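Local coordinates for multi-copper Oxidase CueO (Ochrobactrum, PDB 6EVG), which oxidises lignin model compounds and lignosulfonate as a laccase-like multicopper oxidase that uses copper ions, at residues G420-W425 with L473-R478. Sequence-based numbering, arbitrary orientation.
Sequences GSWEIW and LVHFDR
Trp422 and His475 face each other across an antiparallel, non-hydrogen-bonded pair and lay their rings together in an offset stack, the imidazole and the six-membered indole ring 4.0 Å apart at their centroids with planes 12° from parallel. Trp422 CG stands beside its own backbone N (chi1 -63°), which swings the indole over the imidazole and over His475 CB. Wide and flat, the indole also reaches Leu473 CG with its CE3, and Leu473 in turn passes CD1 to Ile424 CG1, these two buried residues closing the inner end of this face. The looser part is the Gly420 end, with the outer rims of both stacked rings: Gly420, whose positive phi suits glycine, is exposed, and although its N donates firmly to Phe476 O (2.7 Å), the bond from His475 NE2 to Gly420 O (3.3 Å) is weak.

The other face of the sheet is buried and tight. Val474 CG2, a branch compact enough to lie over an indole, sits 4.0 Å from the centroid of the five-membered ring of Trp425, while the flat Phe476 ring presents its edge to Trp425 CZ2. Glu423, extended beyond CG, runs across Phe476 and receives Trp425 NE1 on the anti lone pair of OE1 (2.8 Å, 176°). Phe504 meets Phe476 edge-to-face.

Paired backbone bonds between Glu423 and Val474 join the two central strands of a cupredoxin-type sheet, and Phe476 N to Ser421 O (3.0 Å) extends the ladder. With OE1 taking both the indole N-H of Trp425 and a salt bridge from Arg333 of the adjoining strand, Glu423 probably remains ionised although buried, its charge balanced by Arg333 within an aromatic setting.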
loop_
_atom_site.group_PDB
_atom_site.type_symbol
_atom_site.label_atom_id
_atom_site.label_comp_id
_atom_site.label_asym_id
_atom_site.label_seq_id
_atom_site.Cartn_x
_atom_site.Cartn_y
_atom_site.Cartn_z
ATOM N N GLY A 420 -2.957 -23.829 -0.228
ATOM C CA GLY A 420 -4.297 -23.763 -0.808
ATOM C C GLY A 420 -5.416 -23.780 0.183
ATOM O O GLY A 420 -6.595 -23.726 -0.261
ATOM N N SER A 421 -5.112 -23.851 1.480
ATOM C CA SER A 421 -6.112 -23.919 2.496
ATOM C C SER A 421 -6.673 -22.578 2.891
ATOM O O SER A 421 -6.159 -21.518 2.462
ATOM C CB SER A 421 -5.581 -24.647 3.721
ATOM O OG SER A 421 -4.679 -23.847 4.457
ATOM N N TRP A 422 -7.771 -22.595 3.634
ATOM C CA TRP A 422 -8.426 -21.420 4.181
ATOM C C TRP A 422 -8.315 -21.470 5.699
ATOM O O TRP A 422 -8.537 -22.540 6.303
ATOM C CB TRP A 422 -9.919 -21.474 3.808
ATOM C CG TRP A 422 -10.192 -21.424 2.353
ATOM C CD1 TRP A 422 -10.263 -22.470 1.513
ATOM C CD2 TRP A 422 -10.522 -20.231 1.580
ATOM N NE1 TRP A 422 -10.616 -22.054 0.246
ATOM C CE2 TRP A 422 -10.778 -20.688 0.265
ATOM C CE3 TRP A 422 -10.647 -18.898 1.872
ATOM C CZ2 TRP A 422 -11.142 -19.826 -0.779
ATOM C CZ3 TRP A 422 -11.076 -18.052 0.853
ATOM C CH2 TRP A 422 -11.295 -18.517 -0.453
ATOM N N GLU A 423 -8.109 -20.325 6.332
ATOM C CA GLU A 423 -8.089 -20.190 7.780
ATOM C C GLU A 423 -8.833 -18.911 8.178
ATOM O O GLU A 423 -8.869 -17.964 7.382
ATOM C CB GLU A 423 -6.661 -20.121 8.320
ATOM C CG GLU A 423 -5.785 -21.307 7.977
ATOM C CD GLU A 423 -4.401 -21.261 8.643
ATOM O OE1 GLU A 423 -4.057 -20.193 9.218
ATOM O OE2 GLU A 423 -3.690 -22.287 8.636
ATOM N N ILE A 424 -9.378 -18.878 9.372
ATOM C CA ILE A 424 -9.920 -17.636 9.957
ATOM C C ILE A 424 -8.956 -17.136 10.977
ATOM O O ILE A 424 -8.555 -17.902 11.867
ATOM C CB ILE A 424 -11.334 -17.862 10.558
ATOM C CG1 ILE A 424 -12.269 -18.257 9.415
ATOM C CG2 ILE A 424 -11.760 -16.653 11.317
ATOM C CD1 ILE A 424 -13.624 -18.766 9.804
ATOM N N TRP A 425 -8.569 -15.873 10.863
ATOM C CA TRP A 425 -7.679 -15.234 11.820
ATOM C C TRP A 425 -8.441 -14.143 12.584
ATOM O O TRP A 425 -9.029 -13.233 11.957
ATOM C CB TRP A 425 -6.492 -14.621 11.126
ATOM C CG TRP A 425 -5.509 -15.598 10.541
ATOM C CD1 TRP A 425 -5.687 -16.921 10.230
ATOM C CD2 TRP A 425 -4.138 -15.314 10.200
ATOM N NE1 TRP A 425 -4.524 -17.492 9.793
ATOM C CE2 TRP A 425 -3.573 -16.518 9.736
ATOM C CE3 TRP A 425 -3.368 -14.156 10.232
ATOM C CZ2 TRP A 425 -2.228 -16.615 9.363
ATOM C CZ3 TRP A 425 -2.030 -14.247 9.862
ATOM C CH2 TRP A 425 -1.479 -15.446 9.456
ATOM N N LEU A 473 -10.808 -14.034 6.704
ATOM C CA LEU A 473 -10.808 -15.345 6.058
ATOM C C LEU A 473 -9.637 -15.336 5.077
ATOM O O LEU A 473 -9.696 -14.627 4.067
ATOM C CB LEU A 473 -12.144 -15.647 5.409
ATOM C CG LEU A 473 -12.223 -16.961 4.630
ATOM C CD1 LEU A 473 -12.063 -18.184 5.580
ATOM C CD2 LEU A 473 -13.538 -17.056 3.876
ATOM N N VAL A 474 -8.576 -16.070 5.377
ATOM C CA VAL A 474 -7.315 -16.058 4.588
ATOM C C VAL A 474 -7.245 -17.273 3.690
ATOM O O VAL A 474 -7.538 -18.408 4.136
ATOM C CB VAL A 474 -6.114 -16.052 5.545
ATOM C CG1 VAL A 474 -4.820 -15.869 4.763
ATOM C CG2 VAL A 474 -6.225 -15.017 6.641
ATOM N N HIS A 475 -6.822 -17.056 2.447
ATOM C CA HIS A 475 -6.602 -18.088 1.475
ATOM C C HIS A 475 -5.105 -18.160 1.149
ATOM O O HIS A 475 -4.542 -17.185 0.649
ATOM C CB HIS A 475 -7.419 -17.840 0.211
ATOM C CG HIS A 475 -7.443 -18.983 -0.738
ATOM N ND1 HIS A 475 -7.562 -18.811 -2.077
ATOM C CD2 HIS A 475 -7.384 -20.320 -0.527
ATOM C CE1 HIS A 475 -7.595 -19.988 -2.672
ATOM N NE2 HIS A 475 -7.517 -20.931 -1.742
ATOM N N PHE A 476 -4.477 -19.300 1.434
ATOM C CA PHE A 476 -3.019 -19.477 1.300
ATOM C C PHE A 476 -2.699 -20.053 -0.058
ATOM O O PHE A 476 -2.300 -21.218 -0.193
ATOM C CB PHE A 476 -2.498 -20.347 2.426
ATOM C CG PHE A 476 -2.564 -19.664 3.742
ATOM C CD1 PHE A 476 -1.560 -18.783 4.136
ATOM C CD2 PHE A 476 -3.654 -19.852 4.590
ATOM C CE1 PHE A 476 -1.638 -18.153 5.339
ATOM C CE2 PHE A 476 -3.694 -19.199 5.782
ATOM C CZ PHE A 476 -2.722 -18.337 6.172
ATOM N N ASP A 477 -2.901 -19.254 -1.111
ATOM C CA ASP A 477 -2.838 -19.791 -2.468
ATOM C C ASP A 477 -1.464 -19.795 -3.115
ATOM O O ASP A 477 -1.307 -20.319 -4.223
ATOM C CB ASP A 477 -3.836 -19.082 -3.394
ATOM C CG ASP A 477 -3.553 -17.575 -3.494
ATOM O OD1 ASP A 477 -3.484 -16.758 -2.504
ATOM O OD2 ASP A 477 -3.339 -17.133 -4.639
ATOM N N ARG A 478 -0.445 -19.240 -2.462
ATOM C CA ARG A 478 0.905 -19.183 -3.028
ATOM C C ARG A 478 1.918 -19.923 -2.133
ATOM O O ARG A 478 1.814 -19.906 -0.913
ATOM C CB ARG A 478 1.328 -17.740 -3.211
ATOM C CG ARG A 478 0.660 -17.122 -4.444
ATOM C CD ARG A 478 0.546 -15.663 -4.240
ATOM N NE ARG A 478 -0.699 -15.320 -3.617
ATOM C CZ ARG A 478 -1.136 -14.108 -3.208
ATOM N NH1 ARG A 478 -0.443 -12.994 -3.167
ATOM N NH2 ARG A 478 -2.370 -14.100 -2.768
#